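Long-range contact in leucine aminopeptidase 1 (Caenorhabditis elegans, PDB 2HC9), which removes N-terminal amino acids, preferably leucine, from peptides with the help of two zinc ions per subunit and probably acts as a digestive enzyme: residues 106-111 with 143-148. The protein carries 1 engineered substitution. Residues are numbered along the deposited sequence; the frame is centred on the assembly and turned at random.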
# COMPACT_ATOMS: atom_id res chain seq x y z
N THR A 106 -3.85 -16.43 -46.52
CA THR A 106 -2.62 -17.23 -46.60
C THR A 106 -2.88 -18.72 -46.33
O THR A 106 -3.51 -19.08 -45.34
CB THR A 106 -1.58 -16.72 -45.57
OG1 THR A 106 -1.37 -15.32 -45.76
CG2 THR A 106 -0.27 -17.47 -45.74
N LYS A 107 -2.37 -19.58 -47.22
CA LYS A 107 -2.45 -21.03 -47.02
C LYS A 107 -1.15 -21.58 -46.44
O LYS A 107 -1.18 -22.47 -45.57
CB LYS A 107 -2.76 -21.75 -48.35
CG LYS A 107 -4.01 -21.26 -49.07
CD LYS A 107 -5.24 -21.35 -48.18
CE LYS A 107 -6.50 -20.93 -48.94
NZ LYS A 107 -7.78 -21.30 -48.25
N ASN A 108 -0.03 -21.08 -46.96
CA ASN A 108 1.31 -21.61 -46.67
C ASN A 108 2.22 -20.52 -46.08
O ASN A 108 2.24 -19.38 -46.57
CB ASN A 108 1.98 -22.12 -47.95
CG ASN A 108 1.09 -23.07 -48.74
OD1 ASN A 108 0.82 -22.85 -49.92
ND2 ASN A 108 0.66 -24.13 -48.10
N VAL A 109 2.98 -20.88 -45.06
CA VAL A 109 4.15 -20.06 -44.67
C VAL A 109 5.43 -20.83 -44.94
O VAL A 109 5.64 -21.93 -44.43
CB VAL A 109 4.10 -19.60 -43.22
CG1 VAL A 109 5.22 -18.56 -42.97
CG2 VAL A 109 2.74 -18.99 -42.95
N HIS A 110 6.29 -20.23 -45.76
CA HIS A 110 7.52 -20.87 -46.14
C HIS A 110 8.70 -20.12 -45.48
O HIS A 110 8.93 -18.94 -45.79
CB HIS A 110 7.65 -20.84 -47.67
CG HIS A 110 8.72 -21.75 -48.21
ND1 HIS A 110 9.06 -21.78 -49.54
CD2 HIS A 110 9.51 -22.67 -47.60
CE1 HIS A 110 10.02 -22.67 -49.73
NE2 HIS A 110 10.31 -23.22 -48.57
N PHE A 111 9.41 -20.80 -44.58
CA PHE A 111 10.68 -20.26 -44.04
C PHE A 111 11.85 -20.82 -44.81
O PHE A 111 11.97 -22.04 -44.98
CB PHE A 111 10.87 -20.56 -42.54
CG PHE A 111 9.86 -19.87 -41.67
CD1 PHE A 111 10.17 -18.65 -41.06
CD2 PHE A 111 8.58 -20.40 -41.53
CE1 PHE A 111 9.21 -17.98 -40.30
CE2 PHE A 111 7.60 -19.74 -40.78
CZ PHE A 111 7.91 -18.53 -40.15
N GLU A 143 -5.86 -22.11 -40.27
CA GLU A 143 -4.79 -23.11 -40.15
C GLU A 143 -3.86 -22.99 -41.35
O GLU A 143 -4.31 -22.85 -42.50
CB GLU A 143 -5.35 -24.54 -40.04
CG GLU A 143 -6.48 -24.75 -39.00
CD GLU A 143 -6.13 -24.29 -37.58
OE1 GLU A 143 -4.94 -24.21 -37.20
OE2 GLU A 143 -7.08 -24.00 -36.82
N LEU A 144 -2.57 -23.05 -41.08
CA LEU A 144 -1.57 -22.81 -42.10
C LEU A 144 -0.73 -24.05 -42.26
O LEU A 144 -0.59 -24.85 -41.34
CB LEU A 144 -0.64 -21.65 -41.70
CG LEU A 144 -1.31 -20.29 -41.46
CD1 LEU A 144 -0.32 -19.30 -40.90
CD2 LEU A 144 -1.87 -19.74 -42.72
N ASN A 145 -0.16 -24.18 -43.44
CA ASN A 145 0.83 -25.21 -43.69
C ASN A 145 2.19 -24.52 -43.61
O ASN A 145 2.50 -23.66 -44.45
CB ASN A 145 0.57 -25.83 -45.08
CG ASN A 145 1.74 -26.61 -45.62
OD1 ASN A 145 2.24 -27.53 -44.98
ND2 ASN A 145 2.19 -26.24 -46.81
N VAL A 146 2.98 -24.86 -42.59
CA VAL A 146 4.30 -24.24 -42.40
C VAL A 146 5.41 -25.21 -42.80
O VAL A 146 5.43 -26.36 -42.34
CB VAL A 146 4.51 -23.74 -40.95
CG1 VAL A 146 5.90 -23.12 -40.77
CG2 VAL A 146 3.38 -22.77 -40.56
N ASN A 147 6.30 -24.76 -43.67
CA ASN A 147 7.53 -25.50 -43.97
C ASN A 147 8.73 -24.65 -43.56
O ASN A 147 8.92 -23.55 -44.08
CB ASN A 147 7.63 -25.81 -45.47
CG ASN A 147 6.68 -26.93 -45.88
OD1 ASN A 147 6.91 -28.11 -45.60
ND2 ASN A 147 5.59 -26.55 -46.52
N ILE A 148 9.52 -25.17 -42.62
CA ILE A 148 10.82 -24.58 -42.28
C ILE A 148 11.90 -25.36 -43.03
O ILE A 148 12.28 -26.48 -42.65
CB ILE A 148 11.09 -24.60 -40.74
CG1 ILE A 148 9.88 -24.01 -39.98
CG2 ILE A 148 12.42 -23.88 -40.42
CD1 ILE A 148 9.94 -24.16 -38.47
O HOH W 1 -5.56 -20.96 -44.36
O HOH W 2 -3.56 -24.12 -45.42
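The Phe111 ring meets Val146 at its edge, with CE2 3.8 Å from Val146 CG1, while Ile148 CG1 approaches the same ring obliquely. On the other face of the sheet Asn147 O lies 3.7 Å from His110 CD2, at the imidazole's edge and in its plane; a hydrogen bond from His110 NE2 to Asp149 OD2 helps to hold the ring's rotation. These are neighbouring parallel strands of the N-terminal domain's mixed sheet, joined by a beta-alpha-beta crossover through helix 120-128, whose Ile127 packs on both Phe111 and Ile148. Large apolar residues suit this helix-covered end; Tyr102 and Phe131, from loops, pack on Val109 and Val146. The beta-branched Val109, Val146 and Ile148 suit extended backbone as well. With Val109 CG1 anti to the backbone N (chi1 -170°), CG2 sits beside that N and touches Leu144 CD1 at 3.7 Å. On the face with His110 and Asn147, Asn108 and Asn145 bring their amide ends together with planes nearly perpendicular (87°), polar groups that suit the partly exposed position of Asn145.

Between the strands the backbone forms a regular parallel ladder: Lys107 O accepts from Asn145 N, Asn145 O from Val109 N, Val109 O from Asn147 N, and Asn147 O from Phe111 N. At the start of the pair two waters bridge the backbones. One lies 2.9 Å from both Thr106 O and Glu143 O, and a second donates to Lys107 O at 2.9 Å and reaches Glu143 O at a longer 3.3 Å.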